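Local coordinates for stromal cell-derived factor 2-like protein (Arabidopsis thaliana, PDB 3MAL) that takes part in protein quality control and the unfolded protein response in the endoplasmic reticulum, and supports the proper accumulation of immune receptor kinases of the EFR type, at residues M27-K30 with T31-R34; R145-I149 with D150-Y154. All blocks are in the same frame, centred on the assembly; numbering follows the deposited sequence.

Contact 1. Residues M27-K30 with T31-R34; sequences MHEK and TKFR
The side chain of Met27 lies across Lys32 in a tight turn. Its methyl CE rests 3.7 Å from Lys32 CD. Its CG packs against the backbone of the same lysine, 3.5 Å from Lys32 O. Met27 runs extended as far as SD and then bends (chi3 80°), which swings CE over the aliphatic part of the lysine. Lys32 curls back over the turn. Its CG stands beside its own backbone N, and the chain bends at chi2 (-56°), which brings the ammonium group to the carbonyl of Glu29. Lys32 NZ donates to Glu29 O at 2.8 Å, in the carbonyl plane. The carboxylate of Glu29 points elsewhere and forms a salt bridge with Arg143. This is a tight turn within the first MIR motif. It carries the chain from barrel strand 23-28 to strand 34-38 of the second sheet of the beta-trefoil, and its mouth is bridged once, Met27 with Arg34. Two further backbone bonds close it. His28 N donates to Phe33 O at 2.9 Å and Lys32 N to His28 O at 2.8 Å. Lys32 takes positive phi (73°), which lets the chain reverse here. Arg34 NH1 donates to Lys32 O at 2.9 Å, nearly in line with the C=O and close to the guanidinium plane. The other terminal nitrogen of Arg34, NH2, forms a salt bridge with Glu188, so the guanidinium is anchored at two points. The buried ring of His28 packs edge-to-face with Trp184. Thr31 OG1 is hydrogen-bonded to Gln170.

Contact 2. Residues R145-I149 with D150-Y154; sequences RLQHI and DTSGY
Gln147 lays its side-chain amide over the ring of Tyr154, with the two planes only 11° apart. Gln147 CG also makes an off-centre CH-pi contact, 4.2 Å from the ring centroid. The glutamine chain is fully extended (chi1 -172°), and this brings NE2 over the hydroxyl end of the ring and within reach of Ser152 O. There Gln147 NE2 donates to Ser152 O at 3.1 Å. The bond is straight at the hydrogen and lies near the amide plane, which fixes the rotation of the amide. It meets the carbonyl well to one side, tilted from its plane.

His148 is buried, and its ring reaches into the turn. Its ND1 is hydrogen-bonded to Thr151 OG1 at 2.7 Å, and the threonine lies at the ring edge. Thr151 N also donates to His148 ND1 at 3.3 Å, from out of the ring plane. The other ring nitrogen, NE2, is bound to Gly124 O. Thr151 OG1 sits between its own backbone N and carbonyl carbon (chi1 58°). There it also accepts from Gly153 N at 3.3 Å, forming an ST turn. A water donates to Ile149 O and is hydrogen-bonded to Ser152 OG. His148 N donates to Gly153 O at 2.7 Å and closes the backbone. The ST turn, with the buried histidine bound into it, links barrel strand 143-148 to strand 154-161 of the beta-trefoil, in the third MIR motif.

Contacts 1 and 2 appear to be equivalent turns in two repeats of the beta-trefoil, the first and third MIR motifs. Each leaves a strand of the six-stranded barrel, 23-28 or 143-148, and leads into the next strand of its repeat. The backbone bonds correspond: His28 N to Phe33 O in one, His148 N to Gly153 O in the other. Lys32 and Ser152 both occupy the position of positive phi. The geometry between His28 and Thr31 is doubtful, so the match there is less sure. The side chains over the two turns differ. The centres are 18 Å apart and the nearest atoms about 8 Å, so the turns do not touch.

Contact 1. Residues M27-K30 with T31-R34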
loop_
_atom_site.group_PDB
_atom_site.type_symbol
_atom_site.label_atom_id
_atom_site.label_comp_id
_atom_site.label_asym_id
_atom_site.label_seq_id
_atom_site.Cartn_x
_atom_site.Cartn_y
_atom_site.Cartn_z
ATOM N N MET A 27 3.162 -5.885 -5.277
ATOM C CA MET A 27 2.476 -7.038 -5.804
ATOM C C MET A 27 2.021 -7.970 -4.686
ATOM O O MET A 27 2.810 -8.327 -3.801
ATOM C CB MET A 27 3.391 -7.792 -6.769
ATOM C CG MET A 27 2.706 -8.952 -7.501
ATOM S SD MET A 27 3.838 -10.046 -8.396
ATOM C CE MET A 27 4.441 -11.040 -7.044
ATOM N N HIS A 28 0.745 -8.357 -4.757
ATOM C CA HIS A 28 0.134 -9.367 -3.885
ATOM C C HIS A 28 0.772 -10.728 -4.170
ATOM O O HIS A 28 0.734 -11.210 -5.302
ATOM C CB HIS A 28 -1.360 -9.406 -4.194
ATOM C CG HIS A 28 -2.164 -10.308 -3.302
ATOM N ND1 HIS A 28 -2.259 -10.131 -1.938
ATOM C CD2 HIS A 28 -2.957 -11.363 -3.599
ATOM C CE1 HIS A 28 -3.070 -11.045 -1.429
ATOM N NE2 HIS A 28 -3.492 -11.817 -2.414
ATOM N N GLU A 29 1.395 -11.339 -3.179
ATOM C CA GLU A 29 2.118 -12.588 -3.503
ATOM C C GLU A 29 1.271 -13.712 -4.100
ATOM O O GLU A 29 1.699 -14.369 -5.034
ATOM C CB GLU A 29 2.886 -13.135 -2.319
ATOM C CG GLU A 29 3.723 -14.363 -2.721
ATOM C CD GLU A 29 4.554 -14.889 -1.565
ATOM O OE1 GLU A 29 3.988 -15.112 -0.467
ATOM O OE2 GLU A 29 5.781 -15.104 -1.750
ATOM N N LYS A 30 0.088 -13.944 -3.542
ATOM C CA LYS A 30 -0.774 -15.039 -3.933
ATOM C C LYS A 30 -1.390 -14.843 -5.322
ATOM O O LYS A 30 -1.334 -15.738 -6.159
ATOM C CB LYS A 30 -1.882 -15.144 -2.881
ATOM C CG LYS A 30 -2.452 -16.518 -2.672
ATOM C CD LYS A 30 -1.439 -17.443 -2.042
ATOM C CE LYS A 30 -2.104 -18.784 -1.743
ATOM N NZ LYS A 30 -1.100 -19.830 -1.322
ATOM N N THR A 31 -1.987 -13.683 -5.582
ATOM C CA THR A 31 -2.681 -13.485 -6.848
ATOM C C THR A 31 -1.851 -12.777 -7.928
ATOM O O THR A 31 -2.224 -12.784 -9.109
ATOM C CB THR A 31 -3.949 -12.639 -6.648
ATOM O OG1 THR A 31 -3.560 -11.330 -6.221
ATOM C CG2 THR A 31 -4.881 -13.276 -5.622
ATOM N N LYS A 32 -0.748 -12.138 -7.523
ATOM C CA LYS A 32 0.092 -11.366 -8.448
ATOM C C LYS A 32 -0.522 -10.021 -8.903
ATOM O O LYS A 32 0.072 -9.322 -9.714
ATOM C CB LYS A 32 0.532 -12.206 -9.668
ATOM C CG LYS A 32 1.040 -13.642 -9.337
ATOM C CD LYS A 32 2.199 -13.629 -8.342
ATOM C CE LYS A 32 2.640 -15.079 -8.025
ATOM N NZ LYS A 32 3.627 -15.128 -6.898
ATOM N N PHE A 33 -1.689 -9.653 -8.370
ATOM C CA PHE A 33 -2.296 -8.342 -8.687
ATOM C C PHE A 33 -1.516 -7.191 -8.036
ATOM O O PHE A 33 -0.875 -7.363 -6.988
ATOM C CB PHE A 33 -3.791 -8.295 -8.279
ATOM C CG PHE A 33 -4.734 -9.013 -9.259
ATOM C CD1 PHE A 33 -4.443 -10.304 -9.736
ATOM C CD2 PHE A 33 -5.915 -8.401 -9.682
ATOM C CE1 PHE A 33 -5.318 -10.963 -10.647
ATOM C CE2 PHE A 33 -6.790 -9.043 -10.567
ATOM C CZ PHE A 33 -6.484 -10.340 -11.055
ATOM N N ARG A 34 -1.570 -6.014 -8.655
ATOM C CA ARG A 34 -0.824 -4.872 -8.149
ATOM C C ARG A 34 -1.706 -3.875 -7.377
ATOM O O ARG A 34 -2.813 -3.541 -7.793
ATOM C CB ARG A 34 -0.115 -4.128 -9.289
ATOM C CG ARG A 34 1.086 -4.803 -9.834
ATOM C CD ARG A 34 0.693 -5.704 -10.993
ATOM N NE ARG A 34 1.793 -5.887 -11.930
ATOM C CZ ARG A 34 2.423 -7.037 -12.099
ATOM N NH1 ARG A 34 2.028 -8.105 -11.416
ATOM N NH2 ARG A 34 3.425 -7.129 -12.962
#

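Contact 2. Residues R145-I149 with D150-Y154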
loop_
_atom_site.group_PDB
_atom_site.type_symbol
_atom_site.label_atom_id
_atom_site.label_comp_id
_atom_site.label_asym_id
_atom_site.label_seq_id
_atom_site.Cartn_x
_atom_site.Cartn_y
_atom_site.Cartn_z
ATOM N N ARG A 145 4.871 -7.636 4.923
ATOM C CA ARG A 145 3.476 -7.288 5.218
ATOM C C ARG A 145 3.500 -5.810 5.528
ATOM O O ARG A 145 4.549 -5.277 5.903
ATOM C CB ARG A 145 2.951 -8.073 6.429
ATOM C CG ARG A 145 2.905 -9.585 6.216
ATOM C CD ARG A 145 2.163 -10.334 7.353
ATOM N NE ARG A 145 2.714 -11.688 7.506
ATOM C CZ ARG A 145 2.242 -12.783 6.923
ATOM N NH1 ARG A 145 1.182 -12.743 6.148
ATOM N NH2 ARG A 145 2.829 -13.933 7.147
ATOM N N LEU A 146 2.359 -5.147 5.360
ATOM C CA LEU A 146 2.186 -3.763 5.817
ATOM C C LEU A 146 1.008 -3.726 6.787
ATOM O O LEU A 146 -0.136 -4.040 6.427
ATOM C CB LEU A 146 1.930 -2.844 4.628
ATOM C CG LEU A 146 3.102 -2.638 3.664
ATOM C CD1 LEU A 146 2.583 -2.069 2.379
ATOM C CD2 LEU A 146 4.150 -1.727 4.288
ATOM N N GLN A 147 1.297 -3.345 8.022
ATOM C CA GLN A 147 0.277 -3.317 9.068
ATOM C C GLN A 147 -0.158 -1.889 9.386
ATOM O O GLN A 147 0.648 -1.045 9.765
ATOM C CB GLN A 147 0.751 -4.046 10.328
ATOM C CG GLN A 147 -0.375 -4.206 11.362
ATOM C CD GLN A 147 0.054 -4.894 12.636
ATOM O OE1 GLN A 147 1.225 -4.841 13.026
ATOM N NE2 GLN A 147 -0.901 -5.559 13.300
ATOM N N HIS A 148 -1.447 -1.625 9.215
ATOM C CA HIS A 148 -1.969 -0.301 9.460
ATOM C C HIS A 148 -1.806 -0.001 10.956
ATOM O O HIS A 148 -2.287 -0.766 11.788
ATOM C CB HIS A 148 -3.431 -0.238 9.011
ATOM C CG HIS A 148 -4.038 1.140 9.068
ATOM N ND1 HIS A 148 -5.032 1.481 9.962
ATOM C CD2 HIS A 148 -3.805 2.249 8.327
ATOM C CE1 HIS A 148 -5.380 2.745 9.775
ATOM N NE2 HIS A 148 -4.654 3.232 8.786
ATOM N N ILE A 149 -1.111 1.081 11.284
ATOM C CA ILE A 149 -0.846 1.454 12.697
ATOM C C ILE A 149 -2.126 1.613 13.534
ATOM O O ILE A 149 -2.244 0.989 14.592
ATOM C CB ILE A 149 0.006 2.755 12.849
ATOM C CG1 ILE A 149 1.381 2.629 12.179
ATOM C CG2 ILE A 149 0.119 3.181 14.363
ATOM C CD1 ILE A 149 2.326 1.596 12.779
ATOM N N ASP A 150 -3.089 2.402 13.044
ATOM C CA ASP A 150 -4.255 2.793 13.854
ATOM C C ASP A 150 -5.261 1.681 14.100
ATOM O O ASP A 150 -5.881 1.636 15.170
ATOM C CB ASP A 150 -4.944 4.055 13.279
ATOM C CG ASP A 150 -4.152 5.331 13.561
ATOM O OD1 ASP A 150 -3.218 5.271 14.377
ATOM O OD2 ASP A 150 -4.434 6.389 12.967
ATOM N N THR A 151 -5.426 0.790 13.122
ATOM C CA THR A 151 -6.394 -0.296 13.225
ATOM C C THR A 151 -5.763 -1.658 13.472
ATOM O O THR A 151 -6.468 -2.603 13.800
ATOM C CB THR A 151 -7.247 -0.441 11.937
ATOM O OG1 THR A 151 -6.381 -0.668 10.819
ATOM C CG2 THR A 151 -8.114 0.789 11.683
ATOM N N SER A 152 -4.449 -1.766 13.281
ATOM C CA SER A 152 -3.745 -3.055 13.280
ATOM C C SER A 152 -4.120 -4.013 12.123
ATOM O O SER A 152 -3.733 -5.178 12.151
ATOM C CB SER A 152 -3.888 -3.773 14.640
ATOM O OG SER A 152 -3.356 -2.991 15.672
ATOM N N GLY A 153 -4.829 -3.526 11.102
ATOM C CA GLY A 153 -5.141 -4.329 9.913
ATOM C C GLY A 153 -3.933 -4.564 8.996
ATOM O O GLY A 153 -3.177 -3.625 8.720
ATOM N N TYR A 154 -3.713 -5.802 8.552
ATOM C CA TYR A 154 -2.702 -6.068 7.523
ATOM C C TYR A 154 -3.340 -5.771 6.178
ATOM O O TYR A 154 -4.477 -6.189 5.927
ATOM C CB TYR A 154 -2.229 -7.533 7.551
ATOM C CG TYR A 154 -1.568 -7.887 8.842
ATOM C CD1 TYR A 154 -0.268 -7.446 9.111
ATOM C CD2 TYR A 154 -2.249 -8.607 9.827
ATOM C CE1 TYR A 154 0.365 -7.754 10.301
ATOM C CE2 TYR A 154 -1.615 -8.926 11.036
ATOM C CZ TYR A 154 -0.302 -8.478 11.261
ATOM O OH TYR A 154 0.365 -8.748 12.442
HETATM O O HOH W 1 -0.757 -1.390 15.185
#